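6-phospho-alpha-glucosidase (Merdibacter massiliensis, PDB 6VC6) hydrolyses 6-phosphorylated alpha-glucosides, probably by the NAD- and manganese-dependent redox route of glycoside hydrolase family 4. Local coordinates at residues 91-94 against 95-99; 116-119 against 120-124. All blocks are in the same frame, centred on the assembly; numbering follows the deposited sequence.

Contact 1: residues 91-94 against 95-99; sequences PMRR and EDEHI. With G6P (6-O-phosphono-alpha-D-glucopyranose), chain F.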
ATOM      1  N   PRO A  91     -13.107   0.490  11.321  1.00 40.56           N
ATOM      2  CA  PRO A  91     -13.707  -0.417  12.317  1.00 42.22           C
ATOM      3  C   PRO A  91     -13.324  -1.875  12.130  1.00 38.04           C
ATOM      4  O   PRO A  91     -13.161  -2.596  13.122  1.00 40.56           O
ATOM      5  CB  PRO A  91     -15.211  -0.195  12.118  1.00 38.30           C
ATOM      6  CG  PRO A  91     -15.309   1.211  11.677  1.00 37.96           C
ATOM      7  CD  PRO A  91     -14.096   1.463  10.819  1.00 41.00           C
HETATM    8  N   MSE A  92     -13.171  -2.334  10.892  1.00 40.64           N
HETATM    9  CA  MSE A  92     -12.804  -3.725  10.646  1.00 38.92           C
HETATM   10  C   MSE A  92     -11.298  -3.933  10.800  1.00 38.76           C
HETATM   11  O   MSE A  92     -10.852  -5.029  11.139  1.00 36.02           O
HETATM   12  CB  MSE A  92     -13.265  -4.171   9.257  1.00 36.96           C
HETATM   13  CG  MSE A  92     -14.763  -4.430   9.159  1.00 38.64           C
HETATM   14 SE   MSE A  92     -15.450  -5.597  10.572  1.00 55.52          SE
HETATM   15  CE  MSE A  92     -14.303  -7.148  10.282  1.00 41.31           C
ATOM     16  N   ARG A  93     -10.517  -2.880  10.547  1.00 35.69           N
ATOM     17  CA  ARG A  93      -9.094  -2.934  10.868  1.00 42.04           C
ATOM     18  C   ARG A  93      -8.887  -3.103  12.366  1.00 35.98           C
ATOM     19  O   ARG A  93      -7.960  -3.795  12.803  1.00 35.85           O
ATOM     20  CB  ARG A  93      -8.385  -1.675  10.366  1.00 35.23           C
ATOM     21  CG  ARG A  93      -6.893  -1.640  10.675  1.00 34.89           C
ATOM     22  CD  ARG A  93      -6.256  -0.320  10.260  1.00 37.52           C
ATOM     23  NE  ARG A  93      -4.813  -0.318  10.483  1.00 35.44           N
ATOM     24  CZ  ARG A  93      -4.007   0.689  10.161  1.00 39.18           C
ATOM     25  NH1 ARG A  93      -4.501   1.784   9.599  1.00 36.16           N
ATOM     26  NH2 ARG A  93      -2.705   0.603  10.400  1.00 35.07           N
ATOM     27  N   ARG A  94      -9.749  -2.475  13.168  1.00 38.81           N
ATOM     28  CA  ARG A  94      -9.704  -2.657  14.614  1.00 40.92           C
ATOM     29  C   ARG A  94      -9.941  -4.115  14.989  1.00 38.18           C
ATOM     30  O   ARG A  94      -9.231  -4.677  15.830  1.00 39.07           O
ATOM     31  CB  ARG A  94     -10.742  -1.750  15.277  1.00 44.73           C
ATOM     32  CG  ARG A  94     -10.550  -1.538  16.766  1.00 44.95           C
ATOM     33  CD  ARG A  94     -11.584  -0.561  17.301  1.00 48.99           C
ATOM     34  NE  ARG A  94     -11.310  -0.168  18.679  1.00 54.29           N
ATOM     35  CZ  ARG A  94     -11.745  -0.831  19.745  1.00 57.82           C
ATOM     36  NH1 ARG A  94     -12.479  -1.925  19.593  1.00 56.77           N
ATOM     37  NH2 ARG A  94     -11.447  -0.401  20.964  1.00 61.33           N
ATOM     38  N   GLU A  95     -10.941  -4.746  14.364  1.00 35.71           N
ATOM     39  CA  GLU A  95     -11.222  -6.151  14.643  1.00 38.08           C
ATOM     40  C   GLU A  95     -10.075  -7.045  14.190  1.00 41.76           C
ATOM     41  O   GLU A  95      -9.762  -8.042  14.850  1.00 42.40           O
ATOM     42  CB  GLU A  95     -12.528  -6.569  13.965  1.00 40.21           C
ATOM     43  CG  GLU A  95     -13.755  -5.811  14.446  1.00 39.35           C
ATOM     44  CD  GLU A  95     -14.252  -6.299  15.793  1.00 49.24           C
ATOM     45  OE1 GLU A  95     -13.913  -7.438  16.176  1.00 48.17           O
ATOM     46  OE2 GLU A  95     -14.985  -5.545  16.467  1.00 58.03           O
ATOM     47  N   ASP A  96      -9.442  -6.708  13.062  1.00 37.17           N
ATOM     48  CA  ASP A  96      -8.283  -7.467  12.606  1.00 41.30           C
ATOM     49  C   ASP A  96      -7.167  -7.439  13.643  1.00 39.11           C
ATOM     50  O   ASP A  96      -6.548  -8.470  13.932  1.00 37.11           O
ATOM     51  CB  ASP A  96      -7.775  -6.906  11.276  1.00 40.14           C
ATOM     52  CG  ASP A  96      -8.770  -7.082  10.145  1.00 50.78           C
ATOM     53  OD1 ASP A  96      -9.656  -7.956  10.252  1.00 51.65           O
ATOM     54  OD2 ASP A  96      -8.664  -6.339   9.147  1.00 49.88           O
ATOM     55  N   GLU A  97      -6.900  -6.267  14.218  1.00 38.99           N
ATOM     56  CA  GLU A  97      -5.783  -6.130  15.144  1.00 39.49           C
ATOM     57  C   GLU A  97      -6.126  -6.671  16.527  1.00 39.03           C
ATOM     58  O   GLU A  97      -5.304  -7.355  17.146  1.00 34.65           O
ATOM     59  CB  GLU A  97      -5.361  -4.662  15.228  1.00 38.51           C
ATOM     60  CG  GLU A  97      -4.562  -4.168  14.028  1.00 35.51           C
ATOM     61  CD  GLU A  97      -4.555  -2.653  13.939  1.00 42.92           C
ATOM     62  OE1 GLU A  97      -5.212  -2.015  14.785  1.00 43.56           O
ATOM     63  OE2 GLU A  97      -3.897  -2.098  13.033  1.00 41.02           O
ATOM     64  N   HIS A  98      -7.333  -6.385  17.022  1.00 38.20           N
ATOM     65  CA  HIS A  98      -7.690  -6.776  18.383  1.00 40.32           C
ATOM     66  C   HIS A  98      -7.764  -8.292  18.523  1.00 38.90           C
ATOM     67  O   HIS A  98      -7.187  -8.871  19.451  1.00 39.71           O
ATOM     68  CB  HIS A  98      -9.022  -6.139  18.782  1.00 40.05           C
ATOM     69  CG  HIS A  98      -8.888  -4.767  19.364  1.00 45.64           C
ATOM     70  ND1 HIS A  98      -9.245  -4.469  20.662  1.00 51.77           N
ATOM     71  CD2 HIS A  98      -8.432  -3.611  18.825  1.00 41.31           C
ATOM     72  CE1 HIS A  98      -9.016  -3.189  20.897  1.00 49.03           C
ATOM     73  NE2 HIS A  98      -8.522  -2.646  19.798  1.00 44.44           N
ATOM     74  N   ILE A  99      -8.467  -8.951  17.601  1.00 38.31           N
ATOM     75  CA  ILE A  99      -8.720 -10.382  17.738  1.00 38.73           C
ATOM     76  C   ILE A  99      -7.425 -11.177  17.617  1.00 36.95           C
ATOM     77  O   ILE A  99      -7.215 -12.157  18.342  1.00 37.34           O
ATOM     78  CB  ILE A  99      -9.773 -10.830  16.708  1.00 40.48           C
ATOM     79  CG1 ILE A  99     -11.113 -10.150  17.005  1.00 38.25           C
ATOM     80  CG2 ILE A  99      -9.924 -12.344  16.712  1.00 40.31           C
ATOM     81  CD1 ILE A  99     -12.132 -10.266  15.893  1.00 41.05           C
TER
HETATM   82  C1  G6P F 502       3.029   1.957   5.374  1.00 41.07           C
HETATM   83  C2  G6P F 502       2.574   1.125   4.166  1.00 40.99           C
HETATM   84  C3  G6P F 502       1.077   1.148   3.914  1.00 37.01           C
HETATM   85  C4  G6P F 502       0.355   1.051   5.238  1.00 44.51           C
HETATM   86  C5  G6P F 502       0.623   2.339   5.992  1.00 39.51           C
HETATM   87  C6  G6P F 502       0.013   2.247   7.385  1.00 40.70           C
HETATM   88  O1  G6P F 502       4.007   2.916   4.950  1.00 46.74           O
HETATM   89  O2  G6P F 502       3.253   1.588   2.991  1.00 42.25           O
HETATM   90  O3  G6P F 502       0.691   0.063   3.065  1.00 41.11           O
HETATM   91  O4  G6P F 502      -1.048   0.903   5.005  1.00 36.86           O
HETATM   92  O5  G6P F 502       2.018   2.616   6.163  1.00 43.75           O
HETATM   93  O6  G6P F 502      -0.263   3.563   7.851  1.00 48.85           O
HETATM   94  P   G6P F 502      -1.185   3.792   9.148  1.00 39.36           P
HETATM   95  O1P G6P F 502      -2.584   3.742   8.582  1.00 38.52           O
HETATM   96  O2P G6P F 502      -0.841   2.643  10.067  1.00 37.92           O
HETATM   97  O3P G6P F 502      -0.749   5.140   9.669  1.00 38.09           O
HETATM   98  O   HOH W   1     -14.507  -2.356  15.357  1.00 40.72           O
HETATM   99  O   HOH W   2      -1.707  -2.019  11.705  1.00 34.57           O
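Arg93 leaves helix 89-102 with CG turned opposite its backbone N (chi1 179°) and runs straight out to the guanidinium, while Glu97, one turn on, carries its carboxylate obliquely across that chain. Arg93 NE meets Glu97 OE2 at 3.2 Å in a bent, salt-bridging hydrogen bond that arrives from above the carboxylate plane, the two flat groups standing 64° apart. A water closes the ring, accepting from Arg93 NH2 and donating to Glu97 OE2 at 2.6 Å. The outer nitrogens fork onto the sugar phosphate, which sits at the guanidinium edge: Arg93 NH1 reaches G6P O1P at 2.9 Å and Arg93 NH2 reaches G6P O2P at 2.8 Å, both nearly straight. Thr282 and Ala284 hold Glu97 OE1, consistent with a second-shell role in positioning the phosphate-binding arginine. Farther round the helix, the Arg94 guanidinium lies flat on His98, centres 4.1 Å apart and planes at 27°; Asp285 ties both down, one carboxylate oxygen to each. Helix 283-289 packs against Arg93 and Glu97, helix 419-432 meets Glu95 and Ile99, and helix 113-136 lies against Met92 and Asp96.

Contact 2: residues 116-119 against 120-124; sequences MAYG and LRSCV. With NAD (nicotinamide-adenine-dinucleotide), chain G.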
HETATM    1  N   MSE A 116      -4.469 -10.941   6.296  1.00 35.53           N
HETATM    2  CA  MSE A 116      -5.162 -11.903   5.451  1.00 42.04           C
HETATM    3  C   MSE A 116      -6.675 -11.756   5.583  1.00 36.07           C
HETATM    4  O   MSE A 116      -7.415 -11.992   4.628  1.00 35.16           O
HETATM    5  CB  MSE A 116      -4.725 -13.326   5.794  1.00 38.80           C
HETATM    6  CG  MSE A 116      -3.314 -13.651   5.319  1.00 44.04           C
HETATM    7 SE   MSE A 116      -2.779 -15.491   5.666  1.00 54.31          SE
HETATM    8  CE  MSE A 116      -2.376 -15.328   7.566  1.00 49.23           C
ATOM      9  N   ALA A 117      -7.130 -11.365   6.775  1.00 38.09           N
ATOM     10  CA  ALA A 117      -8.542 -11.039   6.950  1.00 34.81           C
ATOM     11  C   ALA A 117      -8.910  -9.799   6.148  1.00 34.34           C
ATOM     12  O   ALA A 117      -9.931  -9.775   5.451  1.00 34.42           O
ATOM     13  CB  ALA A 117      -8.855 -10.836   8.430  1.00 38.17           C
ATOM     14  N   TYR A 118      -8.087  -8.752   6.246  1.00 31.88           N
ATOM     15  CA  TYR A 118      -8.251  -7.589   5.385  1.00 36.38           C
ATOM     16  C   TYR A 118      -8.116  -7.968   3.915  1.00 36.94           C
ATOM     17  O   TYR A 118      -8.801  -7.397   3.060  1.00 34.98           O
ATOM     18  CB  TYR A 118      -7.225  -6.519   5.770  1.00 36.99           C
ATOM     19  CG  TYR A 118      -7.354  -5.200   5.039  1.00 35.39           C
ATOM     20  CD1 TYR A 118      -8.583  -4.758   4.561  1.00 36.24           C
ATOM     21  CD2 TYR A 118      -6.244  -4.389   4.837  1.00 36.76           C
ATOM     22  CE1 TYR A 118      -8.697  -3.551   3.894  1.00 37.34           C
ATOM     23  CE2 TYR A 118      -6.349  -3.182   4.174  1.00 37.77           C
ATOM     24  CZ  TYR A 118      -7.577  -2.767   3.705  1.00 39.82           C
ATOM     25  OH  TYR A 118      -7.682  -1.564   3.043  1.00 32.44           O
ATOM     26  N   GLY A 119      -7.253  -8.939   3.606  1.00 35.53           N
ATOM     27  CA  GLY A 119      -7.083  -9.354   2.224  1.00 34.93           C
ATOM     28  C   GLY A 119      -8.332  -9.986   1.639  1.00 38.17           C
ATOM     29  O   GLY A 119      -8.682  -9.734   0.483  1.00 32.88           O
ATOM     30  N   LEU A 120      -9.021 -10.812   2.428  1.00 33.23           N
ATOM     31  CA  LEU A 120     -10.237 -11.452   1.937  1.00 39.11           C
ATOM     32  C   LEU A 120     -11.339 -10.428   1.693  1.00 38.03           C
ATOM     33  O   LEU A 120     -12.105 -10.552   0.730  1.00 38.83           O
ATOM     34  CB  LEU A 120     -10.702 -12.523   2.923  1.00 37.16           C
ATOM     35  CG  LEU A 120      -9.943 -13.851   2.861  1.00 38.35           C
ATOM     36  CD1 LEU A 120     -10.585 -14.887   3.772  1.00 38.04           C
ATOM     37  CD2 LEU A 120      -9.866 -14.361   1.429  1.00 35.98           C
ATOM     38  N   ARG A 121     -11.433  -9.409   2.551  1.00 36.10           N
ATOM     39  CA  ARG A 121     -12.392  -8.334   2.315  1.00 36.64           C
ATOM     40  C   ARG A 121     -12.031  -7.545   1.063  1.00 39.76           C
ATOM     41  O   ARG A 121     -12.913  -7.162   0.286  1.00 36.23           O
ATOM     42  CB  ARG A 121     -12.454  -7.404   3.526  1.00 37.80           C
ATOM     43  CG  ARG A 121     -13.096  -8.014   4.757  1.00 39.37           C
ATOM     44  CD  ARG A 121     -13.480  -6.940   5.766  1.00 33.70           C
ATOM     45  NE  ARG A 121     -12.338  -6.120   6.164  1.00 29.96           N
ATOM     46  CZ  ARG A 121     -11.446  -6.475   7.084  1.00 36.92           C
ATOM     47  NH1 ARG A 121     -11.557  -7.640   7.707  1.00 29.92           N
ATOM     48  NH2 ARG A 121     -10.441  -5.662   7.382  1.00 32.46           N
ATOM     49  N   SER A 122     -10.737  -7.297   0.851  1.00 33.89           N
ATOM     50  CA  SER A 122     -10.315  -6.511  -0.304  1.00 38.10           C
ATOM     51  C   SER A 122     -10.508  -7.284  -1.602  1.00 35.19           C
ATOM     52  O   SER A 122     -10.869  -6.695  -2.627  1.00 37.53           O
ATOM     53  CB  SER A 122      -8.858  -6.082  -0.140  1.00 36.45           C
ATOM     54  OG  SER A 122      -8.720  -5.157   0.924  1.00 41.62           O
ATOM     55  N   CYS A 123     -10.275  -8.600  -1.581  1.00 36.29           N
ATOM     56  CA  CYS A 123     -10.487  -9.409  -2.779  1.00 39.01           C
ATOM     57  C   CYS A 123     -11.914  -9.273  -3.294  1.00 37.94           C
ATOM     58  O   CYS A 123     -12.136  -9.125  -4.501  1.00 38.93           O
ATOM     59  CB  CYS A 123     -10.169 -10.876  -2.492  1.00 38.95           C
ATOM     60  SG  CYS A 123      -8.414 -11.262  -2.345  1.00 44.01           S
ATOM     61  N   VAL A 124     -12.893  -9.315  -2.389  1.00 38.74           N
ATOM     62  CA  VAL A 124     -14.292  -9.222  -2.791  1.00 40.96           C
ATOM     63  C   VAL A 124     -14.595  -7.841  -3.362  1.00 40.63           C
ATOM     64  O   VAL A 124     -15.192  -7.712  -4.436  1.00 41.96           O
ATOM     65  CB  VAL A 124     -15.210  -9.553  -1.600  1.00 41.10           C
ATOM     66  CG1 VAL A 124     -16.660  -9.246  -1.940  1.00 38.55           C
ATOM     67  CG2 VAL A 124     -15.046 -11.010  -1.192  1.00 40.16           C
TER
HETATM   68  PA  NAD G 503     -10.225   5.116   5.424  1.00 40.71           P
HETATM   69  O1A NAD G 503      -9.982   6.477   6.031  1.00 40.30           O
HETATM   70  O2A NAD G 503     -11.194   4.161   6.077  1.00 43.12           O
HETATM   71  O5B NAD G 503     -10.676   5.315   3.893  1.00 43.04           O
HETATM   72  C5B NAD G 503     -11.283   4.247   3.174  1.00 41.79           C
HETATM   73  C4B NAD G 503     -12.393   4.797   2.294  1.00 40.45           C
HETATM   74  O4B NAD G 503     -12.714   3.853   1.269  1.00 41.15           O
HETATM   75  C3B NAD G 503     -13.655   5.031   3.109  1.00 40.41           C
HETATM   76  O3B NAD G 503     -14.129   6.360   2.884  1.00 40.36           O
HETATM   77  C2B NAD G 503     -14.663   4.037   2.576  1.00 39.24           C
HETATM   78  O2B NAD G 503     -15.965   4.624   2.509  1.00 43.08           O
HETATM   79  C1B NAD G 503     -14.134   3.715   1.190  1.00 38.24           C
HETATM   80  N9A NAD G 503     -14.522   2.352   0.752  1.00 37.31           N
HETATM   81  C8A NAD G 503     -14.513   1.228   1.494  1.00 43.58           C
HETATM   82  N7A NAD G 503     -14.942   0.163   0.768  1.00 42.42           N
HETATM   83  C5A NAD G 503     -15.240   0.609  -0.467  1.00 39.88           C
HETATM   84  C6A NAD G 503     -15.745   0.020  -1.730  1.00 40.55           C
HETATM   85  N6A NAD G 503     -16.027  -1.302  -1.824  1.00 40.85           N
HETATM   86  N1A NAD G 503     -15.915   0.846  -2.787  1.00 42.71           N
HETATM   87  C2A NAD G 503     -15.639   2.162  -2.712  1.00 42.51           C
HETATM   88  N3A NAD G 503     -15.180   2.762  -1.601  1.00 43.05           N
HETATM   89  C4A NAD G 503     -14.967   2.053  -0.468  1.00 38.87           C
HETATM   90  O3  NAD G 503      -8.816   4.358   5.243  1.00 40.65           O
HETATM   91  PN  NAD G 503      -7.414   5.141   5.151  1.00 40.40           P
HETATM   92  O1N NAD G 503      -6.698   4.991   6.473  1.00 36.68           O
HETATM   93  O2N NAD G 503      -7.632   6.508   4.548  1.00 35.23           O
HETATM   94  O5D NAD G 503      -6.663   4.222   4.068  1.00 37.98           O
HETATM   95  C5D NAD G 503      -6.958   4.363   2.681  1.00 37.33           C
HETATM   96  C4D NAD G 503      -6.368   3.172   1.942  1.00 40.68           C
HETATM   97  O4D NAD G 503      -5.071   3.500   1.440  1.00 39.64           O
HETATM   98  C3D NAD G 503      -6.196   1.991   2.886  1.00 39.39           C
HETATM   99  O3D NAD G 503      -6.702   0.813   2.255  1.00 39.87           O
HETATM  100  C2D NAD G 503      -4.701   1.846   3.049  1.00 36.49           C
HETATM  101  O2D NAD G 503      -4.327   0.477   3.208  1.00 38.34           O
HETATM  102  C1D NAD G 503      -4.192   2.416   1.739  1.00 39.43           C
HETATM  103  N1N NAD G 503      -2.794   2.835   1.814  1.00 38.32           N
HETATM  104  C2N NAD G 503      -1.919   2.145   1.082  1.00 39.57           C
HETATM  105  C3N NAD G 503      -0.574   2.465   1.084  1.00 42.64           C
HETATM  106  C7N NAD G 503       0.366   1.653   0.244  1.00 41.80           C
HETATM  107  O7N NAD G 503       1.568   1.761   0.414  1.00 39.00           O
HETATM  108  N7N NAD G 503      -0.148   0.822  -0.662  1.00 37.90           N
HETATM  109  C4N NAD G 503      -0.133   3.532   1.855  1.00 42.72           C
HETATM  110  C5N NAD G 503      -1.063   4.235   2.615  1.00 41.64           C
HETATM  111  C6N NAD G 503      -2.405   3.868   2.572  1.00 38.14           C
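Tyr118 and Arg121 meet three residues apart on helix 113-136 through van der Waals contact between a ring and a guanidinium. The ring stands away from the helix because CG lies opposite the backbone N (chi1 -175°), whereas the arginine chain bends at chi3 and folds back toward the preceding turn. Arg121 NH2 thereby comes 3.5 Å from Tyr118 CD1, while Tyr118 CA sits over one guanidinium face, offset toward its rim. The two planes are 24° apart, yet NH2 approaches the ring obliquely. One turn on, Ser122 OG rests over a face of the same ring, 3.4 Å from Tyr118 CE1.

Main-chain hydrogen bonds run through this part of the helix. Leu120 N to Met116 O, Ser122 N to Tyr118 O and Cys123 N to Gly119 O are of ordinary length; Arg121 N to Ala117 O is longer at 3.3 Å, and that carbonyl also accepts from Trp437 NE1.

The polar side-chain ends find their partners beyond residues 116-124. Arg121 has Asp96 as its acidic partner, and bonds through NH1 to Asn433 and through NE to the carbonyl of Ala87. Ser122 OG bonds to the carbonyl of Asn147, a residue of the sugar-phosphate pocket.

At the cofactor, Tyr118 OH lies 2.7 Å from NAD O3D, a hydroxyl of the nicotinamide ribose, which lies at the edge of the tyrosine ring, near its plane.

Arg121 is thus a buried cation with all three nitrogens engaged, which should hold its guanidinium in one orientation. That group beside the ring and Ser122 over a face probably restrict the tyrosine, consistent with a hydroxyl held beside the nicotinamide ribose.

In the fold
Both contacts join residues three or four apart along one helix, on the consecutive helices 89-102 and 113-136, with centres about 13 Å apart. Contact 2 is wholly buried, whereas contact 1 is partly buried and reaches the surface at Pro91. A salt bridge from Asp96 OD2 to Arg121 NH2, 2.6 Å long, joins the two helices, beside packing of Met92 on the arginine and of Asp96 on Ala117 and Tyr118. Residues 91-99 meet a phosphate through an arginine, which a glutamate and a water brace from behind; buried 116-124 combine an aromatic ring, a cation and a small hydroxyl, and place a tyrosine hydroxyl beside a ribose. Together the two helix segments address substrate-side and cofactor-side groups of one active site.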